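Local structure of putative mandelate racemase/muconate lactonizing enzyme (Bordetella bronchiseptica, 3DDM) at residues A[66-71]-A[110-115]; A[152-157]-A[161-166]; A[187-192]-A[223-228]; A[210-215]-A[244-249]; A[290-295]-A[324-329]. The protein is of unknown function but belongs to the mandelate racemase/muconate lactonizing enzyme family, pairing an enolase-type N-terminal domain with a TIM-barrel-like C-terminal domain. The protein carries 1 engineered substitution. All coordinates share one frame; numbering follows the deposited sequence.

Interaction 1 of 5, residues A[66-71]-A[110-115]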
# COMPACT_ATOMS: atom_id res chain seq x y z
N ALA A 66 8.18 -7.19 6.39
CA ALA A 66 8.90 -6.62 7.55
C ALA A 66 10.09 -5.71 7.24
O ALA A 66 10.22 -4.64 7.82
CB ALA A 66 9.33 -7.73 8.50
N GLU A 67 10.96 -6.13 6.33
CA GLU A 67 12.13 -5.33 5.98
C GLU A 67 11.74 -3.97 5.39
O GLU A 67 12.29 -2.93 5.75
CB GLU A 67 13.00 -6.09 4.97
CG GLU A 67 13.77 -7.31 5.53
CD GLU A 67 12.89 -8.50 5.89
OE1 GLU A 67 11.72 -8.54 5.42
OE2 GLU A 67 13.36 -9.40 6.63
N HIS A 68 10.77 -3.99 4.47
CA HIS A 68 10.32 -2.76 3.84
C HIS A 68 9.85 -1.75 4.89
O HIS A 68 10.14 -0.55 4.80
CB HIS A 68 9.18 -3.06 2.86
CG HIS A 68 8.67 -1.86 2.14
ND1 HIS A 68 9.48 -1.07 1.35
CD2 HIS A 68 7.45 -1.28 2.12
CE1 HIS A 68 8.77 -0.06 0.87
NE2 HIS A 68 7.54 -0.17 1.33
N ARG A 69 9.11 -2.24 5.87
CA ARG A 69 8.57 -1.38 6.91
C ARG A 69 9.66 -0.78 7.78
O ARG A 69 9.58 0.39 8.16
CB ARG A 69 7.56 -2.17 7.74
CG ARG A 69 6.29 -2.44 6.95
CD ARG A 69 5.43 -3.53 7.57
NE ARG A 69 4.10 -3.51 6.98
CZ ARG A 69 3.84 -3.75 5.70
NH1 ARG A 69 4.83 -4.03 4.86
NH2 ARG A 69 2.59 -3.69 5.26
N ALA A 70 10.68 -1.57 8.09
CA ALA A 70 11.80 -1.07 8.88
C ALA A 70 12.53 -0.03 8.05
O ALA A 70 12.95 1.00 8.58
CB ALA A 70 12.72 -2.21 9.26
N ARG A 71 12.67 -0.27 6.75
CA ARG A 71 13.33 0.70 5.87
C ARG A 71 12.55 2.00 5.86
O ARG A 71 13.14 3.08 5.95
CB ARG A 71 13.45 0.17 4.44
CG ARG A 71 14.52 -0.89 4.23
CD ARG A 71 15.91 -0.37 4.64
NE ARG A 71 16.56 0.49 3.64
CZ ARG A 71 17.63 1.25 3.89
NH1 ARG A 71 18.19 1.26 5.10
NH2 ARG A 71 18.16 1.98 2.92
N PRO A 110 -0.55 3.21 1.70
CA PRO A 110 -1.14 3.84 2.88
C PRO A 110 -0.95 2.95 4.10
O PRO A 110 -0.90 3.43 5.23
CB PRO A 110 -2.61 3.98 2.49
CG PRO A 110 -2.84 2.77 1.64
CD PRO A 110 -1.60 2.75 0.77
N GLY A 111 -0.85 1.65 3.84
CA GLY A 111 -0.66 0.66 4.90
C GLY A 111 0.73 0.65 5.52
O GLY A 111 0.88 0.93 6.71
N PRO A 112 1.77 0.33 4.74
CA PRO A 112 3.13 0.30 5.27
C PRO A 112 3.46 1.58 6.04
O PRO A 112 4.00 1.54 7.15
CB PRO A 112 3.98 0.15 4.02
CG PRO A 112 3.12 -0.71 3.16
CD PRO A 112 1.76 -0.08 3.32
N LEU A 113 3.13 2.73 5.45
CA LEU A 113 3.38 4.01 6.09
C LEU A 113 2.59 4.19 7.38
O LEU A 113 3.14 4.64 8.38
CB LEU A 113 3.05 5.15 5.12
CG LEU A 113 4.04 5.40 3.99
CD1 LEU A 113 3.35 6.22 2.90
CD2 LEU A 113 5.28 6.11 4.53
N ALA A 114 1.30 3.86 7.37
CA ALA A 114 0.50 4.00 8.59
C ALA A 114 1.08 3.15 9.70
O ALA A 114 1.20 3.58 10.86
CB ALA A 114 -0.92 3.60 8.33
N GLN A 115 1.45 1.92 9.34
CA GLN A 115 2.01 0.96 10.26
C GLN A 115 3.33 1.46 10.86
O GLN A 115 3.53 1.43 12.09
CB GLN A 115 2.20 -0.38 9.53
CG GLN A 115 0.90 -1.17 9.38
CD GLN A 115 0.71 -1.77 7.99
OE1 GLN A 115 1.61 -2.38 7.42
NE2 GLN A 115 -0.49 -1.62 7.45
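R69 and P112 mark where helices 66-71 and 110-115 lie nearest, their CA atoms 5.9 Å apart, as the two axes pass at 9.5 Å with a crossing angle of -60°. A long side chain suits this separation. R69 keeps CG beside its own backbone N (chi1 -71°) and then runs extended from CG to NE, which carries the guanidinium across to Q115. There it grips one atom side-on with two nitrogens: R69 NE donates to Q115 OE1 at 2.8 Å and R69 NH2 donates to Q115 OE1 at 2.7 Å. Both donors lie in the carbonyl plane, and the guanidinium and amide planes are only 18° apart, so the groups lie nearly flat with each other. P112 supplies an apolar ring over one guanidinium face, its CG 3.7 Å from R69 NH2, while CB of P112 meets H68 CD2 at 4.2 Å. The charge of R69 is met by a salt bridge from NH2 to E109 of the second subunit. H68 NE2 is hydrogen-bonded to E109 of its own chain, and the ring stacks on H68 of the other subunit. The arrangement is a buried crossing of two helices in the enolase-type N-terminal domain, set at the subunit interface of the dimer.

Interaction 2 of 5, residues A[152-157]-A[161-166]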
# COMPACT_ATOMS: atom_id res chain seq x y z
N SER A 152 -6.83 -16.04 20.95
CA SER A 152 -7.26 -15.62 19.63
C SER A 152 -6.65 -16.40 18.49
O SER A 152 -5.46 -16.71 18.50
CB SER A 152 -6.95 -14.13 19.44
OG SER A 152 -7.37 -13.67 18.18
N GLY A 153 -7.47 -16.73 17.50
CA GLY A 153 -6.99 -17.42 16.32
C GLY A 153 -6.73 -18.91 16.37
O GLY A 153 -5.71 -19.37 15.85
N ILE A 154 -7.64 -19.65 16.98
CA ILE A 154 -7.55 -21.10 17.09
C ILE A 154 -7.88 -21.70 15.71
O ILE A 154 -8.96 -21.45 15.17
CB ILE A 154 -8.57 -21.61 18.11
CG1 ILE A 154 -8.19 -21.10 19.50
CG2 ILE A 154 -8.67 -23.13 18.05
CD1 ILE A 154 -9.34 -21.06 20.46
N ASN A 155 -6.96 -22.48 15.16
CA ASN A 155 -7.19 -23.08 13.85
C ASN A 155 -8.33 -24.09 13.83
O ASN A 155 -8.59 -24.76 14.83
CB ASN A 155 -5.90 -23.73 13.33
CG ASN A 155 -5.00 -22.74 12.60
OD1 ASN A 155 -4.34 -21.90 13.23
ND2 ASN A 155 -4.97 -22.82 11.27
N PRO A 156 -9.03 -24.20 12.69
CA PRO A 156 -10.18 -25.06 12.41
C PRO A 156 -9.97 -26.57 12.39
O PRO A 156 -10.95 -27.32 12.48
CB PRO A 156 -10.66 -24.55 11.05
CG PRO A 156 -9.37 -24.21 10.39
CD PRO A 156 -8.65 -23.45 11.47
N GLU A 157 -8.73 -27.01 12.27
CA GLU A 157 -8.44 -28.45 12.22
C GLU A 157 -8.93 -29.19 13.47
O GLU A 157 -9.75 -30.11 13.38
CB GLU A 157 -6.95 -28.69 12.03
CG GLU A 157 -6.40 -28.26 10.66
CD GLU A 157 -6.45 -26.75 10.44
OE1 GLU A 157 -6.06 -26.00 11.36
OE2 GLU A 157 -6.88 -26.32 9.34
N ASP A 161 -9.12 -29.41 20.82
CA ASP A 161 -7.80 -29.73 21.35
C ASP A 161 -7.02 -28.52 21.84
O ASP A 161 -6.57 -28.50 22.99
CB ASP A 161 -6.95 -30.45 20.30
CG ASP A 161 -7.42 -31.87 20.05
OD1 ASP A 161 -8.06 -32.46 20.96
OD2 ASP A 161 -7.14 -32.41 18.95
N VAL A 162 -6.86 -27.50 21.00
CA VAL A 162 -6.12 -26.33 21.43
C VAL A 162 -6.93 -25.52 22.45
O VAL A 162 -6.36 -24.87 23.32
CB VAL A 162 -5.70 -25.42 20.24
CG1 VAL A 162 -5.88 -26.15 18.94
CG2 VAL A 162 -6.46 -24.12 20.26
N VAL A 163 -8.26 -25.56 22.35
CA VAL A 163 -9.08 -24.83 23.32
C VAL A 163 -8.85 -25.44 24.70
O VAL A 163 -8.79 -24.74 25.70
CB VAL A 163 -10.58 -24.92 22.98
CG1 VAL A 163 -11.41 -24.53 24.21
CG2 VAL A 163 -10.91 -24.00 21.81
N ALA A 164 -8.72 -26.76 24.74
CA ALA A 164 -8.48 -27.42 26.01
C ALA A 164 -7.12 -26.94 26.55
O ALA A 164 -6.99 -26.53 27.70
CB ALA A 164 -8.46 -28.93 25.81
N ARG A 165 -6.13 -26.98 25.67
CA ARG A 165 -4.77 -26.58 26.00
C ARG A 165 -4.69 -25.13 26.50
O ARG A 165 -4.03 -24.87 27.51
CB ARG A 165 -3.88 -26.75 24.76
CG ARG A 165 -2.40 -26.85 25.07
CD ARG A 165 -1.57 -26.92 23.80
NE ARG A 165 -1.39 -25.61 23.19
CZ ARG A 165 -1.77 -25.29 21.96
NH1 ARG A 165 -2.37 -26.19 21.19
NH2 ARG A 165 -1.55 -24.06 21.49
N LYS A 166 -5.36 -24.21 25.81
CA LYS A 166 -5.34 -22.81 26.20
C LYS A 166 -6.12 -22.57 27.49
O LYS A 166 -5.83 -21.64 28.25
CB LYS A 166 -5.91 -21.94 25.08
CG LYS A 166 -5.30 -22.20 23.71
CD LYS A 166 -3.78 -22.14 23.72
CE LYS A 166 -3.27 -20.75 24.02
NZ LYS A 166 -1.79 -20.72 23.94
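I154, the last residue of strand 146-154, makes the apolar contact with V162 and V163 of the following helix. Its side chain works through two branches. I154 CG2 lies 3.3 Å from V162 CG2, and I154 CG1 is 3.6 Å from V162 CG2 as well. The longer branch reaches further along the helix, where I154 CD1 meets V163 CG2 at 3.6 Å. With chi1 at -66°, CG1 stands beside the backbone N and CG2 anti to it; the forked isoleucine can therefore touch two successive helix residues at once. I154 and V162 run antiparallel alongside each other, while V163 comes in crosswise. Compact, branched hydrocarbon chains suit a strand and helix this close.

Polar groups find their partners within their own segment or elsewhere in the fold, not across this contact. N155 ND2 donates weakly to E157 OE1 in the turn leaving the strand, and K166 N donates to V162 O at 2.8 Å along the helix. The amine of K166 is paired with E169 and A339 O. The contact belongs to the beta-alpha-beta unit of strand 146-154, helix 159-169 and strand 174-177: I154 shares backbone bonds with K175 and K177 and packs on F174 and L176, while V163 also rests against V192 and L196 of helix 182-196.

Interaction 3 of 5, residues A[187-192]-A[223-228]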
# COMPACT_ATOMS: atom_id res chain seq x y z
N ARG A 187 -19.76 -26.94 12.89
CA ARG A 187 -19.55 -28.11 13.74
C ARG A 187 -18.61 -27.68 14.86
O ARG A 187 -18.90 -27.91 16.04
CB ARG A 187 -18.91 -29.25 12.94
CG ARG A 187 -19.73 -30.54 12.94
CD ARG A 187 -18.88 -31.75 12.59
NE ARG A 187 -18.12 -31.57 11.35
CZ ARG A 187 -18.68 -31.45 10.14
NH1 ARG A 187 -20.00 -31.49 10.00
NH2 ARG A 187 -17.90 -31.30 9.08
N ASN A 188 -17.50 -27.06 14.48
CA ASN A 188 -16.50 -26.58 15.44
C ASN A 188 -17.15 -25.62 16.42
O ASN A 188 -17.03 -25.79 17.64
CB ASN A 188 -15.37 -25.85 14.72
CG ASN A 188 -14.48 -26.78 13.92
OD1 ASN A 188 -14.48 -27.99 14.14
ND2 ASN A 188 -13.72 -26.21 12.98
N ALA A 189 -17.83 -24.61 15.89
CA ALA A 189 -18.49 -23.61 16.71
C ALA A 189 -19.34 -24.24 17.80
O ALA A 189 -19.18 -23.93 18.98
CB ALA A 189 -19.35 -22.70 15.84
N LEU A 190 -20.25 -25.12 17.41
CA LEU A 190 -21.14 -25.78 18.35
C LEU A 190 -20.42 -26.77 19.26
O LEU A 190 -20.72 -26.86 20.45
CB LEU A 190 -22.27 -26.49 17.60
CG LEU A 190 -23.13 -25.62 16.66
CD1 LEU A 190 -24.21 -26.47 16.04
CD2 LEU A 190 -23.74 -24.45 17.42
N HIS A 191 -19.46 -27.50 18.71
CA HIS A 191 -18.71 -28.47 19.50
C HIS A 191 -17.97 -27.77 20.65
O HIS A 191 -18.09 -28.15 21.82
CB HIS A 191 -17.73 -29.23 18.61
CG HIS A 191 -17.01 -30.34 19.30
ND1 HIS A 191 -17.66 -31.44 19.82
CD2 HIS A 191 -15.70 -30.50 19.60
CE1 HIS A 191 -16.78 -32.23 20.41
NE2 HIS A 191 -15.58 -31.69 20.29
N VAL A 192 -17.21 -26.73 20.32
CA VAL A 192 -16.47 -25.97 21.32
C VAL A 192 -17.40 -25.33 22.35
O VAL A 192 -17.01 -25.12 23.49
CB VAL A 192 -15.62 -24.87 20.66
CG1 VAL A 192 -14.88 -24.08 21.72
CG2 VAL A 192 -14.64 -25.50 19.68
N GLY A 223 -25.65 -18.95 15.25
CA GLY A 223 -26.48 -18.50 16.35
C GLY A 223 -26.46 -19.36 17.60
O GLY A 223 -26.19 -18.86 18.69
N PRO A 224 -26.73 -20.67 17.48
CA PRO A 224 -26.74 -21.59 18.63
C PRO A 224 -25.43 -21.68 19.43
O PRO A 224 -25.44 -22.18 20.56
CB PRO A 224 -27.14 -22.92 18.00
CG PRO A 224 -26.71 -22.78 16.58
CD PRO A 224 -27.13 -21.38 16.25
N ALA A 225 -24.33 -21.22 18.86
CA ALA A 225 -23.05 -21.25 19.56
C ALA A 225 -22.98 -20.11 20.57
O ALA A 225 -22.09 -20.07 21.41
CB ALA A 225 -21.91 -21.13 18.57
N GLN A 226 -23.94 -19.19 20.49
CA GLN A 226 -24.00 -18.05 21.41
C GLN A 226 -22.69 -17.26 21.43
O GLN A 226 -22.13 -17.00 22.49
CB GLN A 226 -24.35 -18.54 22.81
CG GLN A 226 -25.71 -19.22 22.91
CD GLN A 226 -26.86 -18.28 22.54
OE1 GLN A 226 -27.02 -17.21 23.12
NE2 GLN A 226 -27.68 -18.70 21.58
N LEU A 227 -22.22 -16.87 20.25
CA LEU A 227 -20.98 -16.11 20.13
C LEU A 227 -21.11 -14.69 20.65
O LEU A 227 -22.20 -14.11 20.61
CB LEU A 227 -20.53 -16.08 18.67
CG LEU A 227 -20.37 -17.45 17.99
CD1 LEU A 227 -19.92 -17.24 16.56
CD2 LEU A 227 -19.36 -18.31 18.74
N ASP A 228 -20.02 -14.13 21.15
CA ASP A 228 -20.02 -12.76 21.66
C ASP A 228 -19.95 -11.79 20.49
O ASP A 228 -20.39 -10.65 20.60
CB ASP A 228 -18.83 -12.52 22.59
CG ASP A 228 -19.13 -12.89 24.03
OD1 ASP A 228 -19.82 -13.92 24.25
OD2 ASP A 228 -18.66 -12.16 24.93
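A189 and L190 meet P224 and A225 in a partly buried, mainly apolar contact held by van der Waals packing on the outer layer of the barrel domain, where helix 182-196 abuts the loop joining helix 212-222 to strand 229-231. The backbones come close, with L190 CA 5.1 Å from A225 CA, and small or compact residues make this possible. Alanine faces alanine at the inner side: A189 CB is 4.1 Å from A225 CB, and the carbonyl of the helix also touches that methyl, A189 O standing 3.9 Å from A225 CB.

L190 covers the outer side. Its CG sits beside the backbone N (chi1 -57°). CD1 continues the chain anti to CA (chi2 -178°), while CD2 forks off to the loop and does the touching: L190 CD2 reaches P224 CG at 3.5 Å, passes A225 N at 3.6 Å and lies 4.0 Å from A225 CB. One methyl is thus shared between a proline ring and the alanine that follows it. Proline suits this place because its fixed phi favours the short 3-10 turn, which Q226 N closes on G223 O at 2.9 Å. L227 turns inward beyond it to pack on L202, A204 and L222, and A189 also touches L222.

Polar ties come from one turn further along the helix, where R193 NE bonds to A225 O. Between the two segments themselves, attachment depends on shape and on removing hydrocarbon from water, not on directional bonds; the neighbouring arginine supplies the directional part by holding the loop carbonyl.

Interaction 4 of 5, residues A[210-215]-A[244-249]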
# COMPACT_ATOMS: atom_id res chain seq x y z
N TRP A 210 -16.22 -14.18 3.48
CA TRP A 210 -17.56 -14.42 2.95
C TRP A 210 -18.13 -13.23 2.20
O TRP A 210 -17.68 -12.10 2.36
CB TRP A 210 -18.54 -14.74 4.08
CG TRP A 210 -18.22 -15.90 4.95
CD1 TRP A 210 -17.73 -17.12 4.56
CD2 TRP A 210 -18.48 -16.00 6.36
NE1 TRP A 210 -17.67 -17.98 5.64
CE2 TRP A 210 -18.13 -17.32 6.75
CE3 TRP A 210 -18.97 -15.11 7.32
CZ2 TRP A 210 -18.26 -17.76 8.07
CZ3 TRP A 210 -19.11 -15.56 8.63
CH2 TRP A 210 -18.75 -16.87 8.99
N ASP A 211 -19.14 -13.51 1.36
CA ASP A 211 -19.85 -12.45 0.67
C ASP A 211 -21.15 -12.31 1.48
O ASP A 211 -21.42 -13.11 2.37
CB ASP A 211 -20.11 -12.78 -0.81
CG ASP A 211 -21.01 -13.99 -1.01
OD1 ASP A 211 -21.73 -14.40 -0.07
OD2 ASP A 211 -21.00 -14.54 -2.14
N LEU A 212 -21.95 -11.29 1.17
CA LEU A 212 -23.17 -11.04 1.92
C LEU A 212 -24.12 -12.21 2.12
O LEU A 212 -24.51 -12.51 3.25
CB LEU A 212 -23.92 -9.87 1.31
CG LEU A 212 -25.19 -9.45 2.06
CD1 LEU A 212 -24.93 -9.35 3.57
CD2 LEU A 212 -25.67 -8.13 1.50
N PRO A 213 -24.53 -12.89 1.04
CA PRO A 213 -25.45 -14.01 1.27
C PRO A 213 -24.89 -15.17 2.11
O PRO A 213 -25.63 -15.85 2.81
CB PRO A 213 -25.87 -14.41 -0.15
CG PRO A 213 -24.72 -13.96 -1.00
CD PRO A 213 -24.33 -12.64 -0.40
N ARG A 214 -23.58 -15.38 2.06
CA ARG A 214 -22.98 -16.45 2.85
C ARG A 214 -22.89 -16.06 4.32
O ARG A 214 -23.13 -16.88 5.21
CB ARG A 214 -21.59 -16.77 2.31
CG ARG A 214 -20.96 -18.06 2.82
CD ARG A 214 -19.66 -18.30 2.05
NE ARG A 214 -18.83 -19.37 2.58
CZ ARG A 214 -17.66 -19.73 2.06
NH1 ARG A 214 -17.19 -19.10 0.98
NH2 ARG A 214 -16.95 -20.71 2.60
N ALA A 215 -22.56 -14.80 4.58
CA ALA A 215 -22.45 -14.31 5.94
C ALA A 215 -23.80 -14.39 6.63
O ALA A 215 -23.90 -14.82 7.78
CB ALA A 215 -21.96 -12.88 5.94
N ALA A 244 -24.84 -3.02 7.04
CA ALA A 244 -26.08 -2.67 7.70
C ALA A 244 -27.06 -3.85 7.59
O ALA A 244 -27.73 -4.19 8.55
CB ALA A 244 -26.68 -1.43 7.06
N GLU A 245 -27.11 -4.47 6.42
CA GLU A 245 -28.01 -5.59 6.22
C GLU A 245 -27.59 -6.79 7.05
O GLU A 245 -28.41 -7.39 7.75
CB GLU A 245 -28.06 -6.00 4.76
CG GLU A 245 -29.16 -7.01 4.48
CD GLU A 245 -29.03 -7.67 3.13
OE1 GLU A 245 -28.88 -6.95 2.11
OE2 GLU A 245 -29.09 -8.92 3.09
N LEU A 246 -26.31 -7.15 6.98
CA LEU A 246 -25.81 -8.29 7.73
C LEU A 246 -26.03 -8.10 9.23
O LEU A 246 -26.45 -9.02 9.93
CB LEU A 246 -24.32 -8.51 7.45
CG LEU A 246 -23.69 -9.73 8.13
CD1 LEU A 246 -24.40 -10.99 7.67
CD2 LEU A 246 -22.21 -9.80 7.81
N ALA A 247 -25.74 -6.90 9.71
CA ALA A 247 -25.88 -6.59 11.12
C ALA A 247 -27.28 -6.90 11.63
O ALA A 247 -27.44 -7.44 12.71
CB ALA A 247 -25.53 -5.13 11.37
N GLN A 248 -28.29 -6.57 10.83
CA GLN A 248 -29.68 -6.81 11.21
C GLN A 248 -30.04 -8.29 11.18
O GLN A 248 -30.79 -8.78 12.03
CB GLN A 248 -30.64 -6.07 10.28
CG GLN A 248 -30.37 -4.60 10.09
CD GLN A 248 -31.41 -3.95 9.19
OE1 GLN A 248 -31.88 -4.57 8.22
NE2 GLN A 248 -31.79 -2.71 9.51
N ALA A 249 -29.51 -9.00 10.20
CA ALA A 249 -29.79 -10.42 10.05
C ALA A 249 -29.01 -11.30 11.02
O ALA A 249 -29.42 -12.43 11.30
CB ALA A 249 -29.50 -10.86 8.62
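L212 and A215, at the start of helix 212-222, pack against E245 and L246 of helix 240-249, joining two successive helices of the outer layer of a TIM-barrel-like domain with strand 229-231 between them in sequence. D211 holds the N-cap of the first helix: R214 N donates to D211 OD1 at 3.0 Å, with an N-H...O angle of 155°. Proline suits position 213, because N-H groups of a helix's first turn have no helical carbonyl one turn earlier to donate to, so a residue without an N-H costs no bond there. The CB of R214 points away from the second helix; its guanidinium has W210 CD1 over one face, toward the rim, and pairs with D182.

L212 has its CG anti to the backbone N (chi1 -177°), and its branches part: L212 CD1 approaches L246 CB at 4.0 Å, whereas L212 CD2 lies 3.5 Å from E245 OE1. E245 lies crosswise to L212, its aliphatic stem extended and its carboxylate salt-bridged to R216, beyond the two segments. A leucine here can therefore pack against both hydrocarbon and the side of a carboxylate. Deeper in, the small A215 accepts the forked end of L246, whose CD1 and CD2 stand 3.5 and 3.6 Å from A215 CB.

Interaction 5 of 5, residues A[290-295]-A[324-329]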
# COMPACT_ATOMS: atom_id res chain seq x y z
N GLY A 290 -3.67 8.13 17.94
CA GLY A 290 -4.86 7.92 17.12
C GLY A 290 -5.93 7.03 17.73
O GLY A 290 -7.12 7.37 17.70
N CYS A 291 -5.53 5.91 18.32
CA CYS A 291 -6.50 4.97 18.87
C CYS A 291 -7.17 5.29 20.20
O CYS A 291 -8.28 4.82 20.44
CB CYS A 291 -5.87 3.57 18.94
SG CYS A 291 -5.41 2.89 17.31
N LEU A 292 -6.52 6.05 21.07
CA LEU A 292 -7.15 6.38 22.35
C LEU A 292 -8.48 7.09 22.09
O LEU A 292 -9.53 6.67 22.59
CB LEU A 292 -6.23 7.26 23.21
CG LEU A 292 -6.76 7.69 24.60
CD1 LEU A 292 -7.14 6.46 25.43
CD2 LEU A 292 -5.69 8.55 25.32
N PRO A 293 -8.45 8.18 21.29
CA PRO A 293 -9.68 8.92 20.98
C PRO A 293 -10.77 8.01 20.42
O PRO A 293 -11.90 8.03 20.91
CB PRO A 293 -9.22 9.95 19.97
CG PRO A 293 -7.81 10.22 20.39
CD PRO A 293 -7.29 8.85 20.67
N VAL A 294 -10.44 7.20 19.42
CA VAL A 294 -11.45 6.32 18.85
C VAL A 294 -11.93 5.24 19.82
O VAL A 294 -13.11 4.88 19.81
CB VAL A 294 -10.98 5.68 17.48
CG1 VAL A 294 -9.48 5.77 17.35
CG2 VAL A 294 -11.44 4.23 17.37
N ALA A 295 -11.04 4.74 20.66
CA ALA A 295 -11.44 3.71 21.62
C ALA A 295 -12.36 4.33 22.68
O ALA A 295 -13.36 3.72 23.09
CB ALA A 295 -10.22 3.08 22.28
N ALA A 324 -6.50 -1.03 29.21
CA ALA A 324 -6.60 -0.73 30.63
C ALA A 324 -7.04 0.72 30.79
O ALA A 324 -7.84 1.05 31.67
CB ALA A 324 -5.25 -0.97 31.33
N ALA A 325 -6.54 1.59 29.92
CA ALA A 325 -6.90 3.00 29.96
C ALA A 325 -8.34 3.23 29.51
O ALA A 325 -8.97 4.21 29.90
CB ALA A 325 -5.93 3.81 29.10
N VAL A 326 -8.87 2.32 28.68
CA VAL A 326 -10.25 2.42 28.19
C VAL A 326 -10.94 1.09 28.49
O VAL A 326 -11.28 0.31 27.59
CB VAL A 326 -10.29 2.67 26.67
CG1 VAL A 326 -11.72 2.94 26.24
CG2 VAL A 326 -9.40 3.85 26.31
N PRO A 327 -11.18 0.84 29.79
CA PRO A 327 -11.80 -0.34 30.39
C PRO A 327 -13.12 -0.82 29.80
O PRO A 327 -13.32 -2.03 29.60
CB PRO A 327 -11.95 0.07 31.86
CG PRO A 327 -12.18 1.53 31.76
CD PRO A 327 -11.13 1.95 30.76
N GLY A 328 -14.03 0.11 29.53
CA GLY A 328 -15.32 -0.28 28.99
C GLY A 328 -16.38 0.04 30.02
O GLY A 328 -16.11 0.07 31.22
N LEU A 329 -17.60 0.28 29.55
CA LEU A 329 -18.71 0.62 30.44
C LEU A 329 -19.80 -0.42 30.23
O LEU A 329 -20.15 -1.16 31.15
CB LEU A 329 -19.24 2.02 30.08
CG LEU A 329 -18.16 3.10 29.89
CD1 LEU A 329 -18.82 4.38 29.38
CD2 LEU A 329 -17.40 3.35 31.20
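V326 carries one side of this contact and meets both L292 and A295 of helix 290-295, with its CA 6.8 Å from A295 CA. Its two methyls divide the work. V326 CG2 lies 3.6 Å from L292 CD1 and 4.2 Å from A295 CB, whereas V326 CG1 rests against the helix backbone, 3.6 Å from A295 O. With chi1 at -173°, CG1 is anti to the backbone N and CG2 beside it, which turns both branches to the helix. A valine fits because it offers two short arms to a shallow surface. That surface is made by a small alanine and a leucine one turn before it, whose CD1 reaches across. On the close side V326 and A295 are buried and L292 partly so; the packing continues through V299 against V326, and through L140 and L322 against L292.

The other side is loose. V326 is the first residue to leave helical angles after helix 313-325, and the chain then departs: P327 and L329 are exposed, and G328 adopts a positive phi that suits glycine. P327 shares a backbone hydrogen bond with G333. On the facing helix P293 has its CB directed away from 324-329 and is exposed; lacking an amide hydrogen, it accompanies a kink. Two neighbouring helices, 287-300 and 313-325, with strand 304-309 between them in sequence, are thus joined at the C-terminal end of the second, an arrangement belonging to the helical outer layer of the enolase-type TIM barrel.

Overall arrangement
From the N terminus, interaction 1 comes first: it closes a largely helical excursion of 38 residues within the N-terminal domain and lies beside the second subunit. Interaction 2 closes only a short turn, joining a barrel strand to the next helix. Interactions 3 and 4 cross, since 210-215 falls between 187-192 and 223-228, which itself precedes 244-249; together they link successive outer helices and a connecting loop. Interaction 5 closes the last loop, of 28 residues, later in the barrel. Interactions 2 and 3 touch directly, N188 ND2 lying 3.0 Å from P156 O, a probable hydrogen bond. Interactions 1 and 5, from different domains, approach to about 9 Å between nearest atoms.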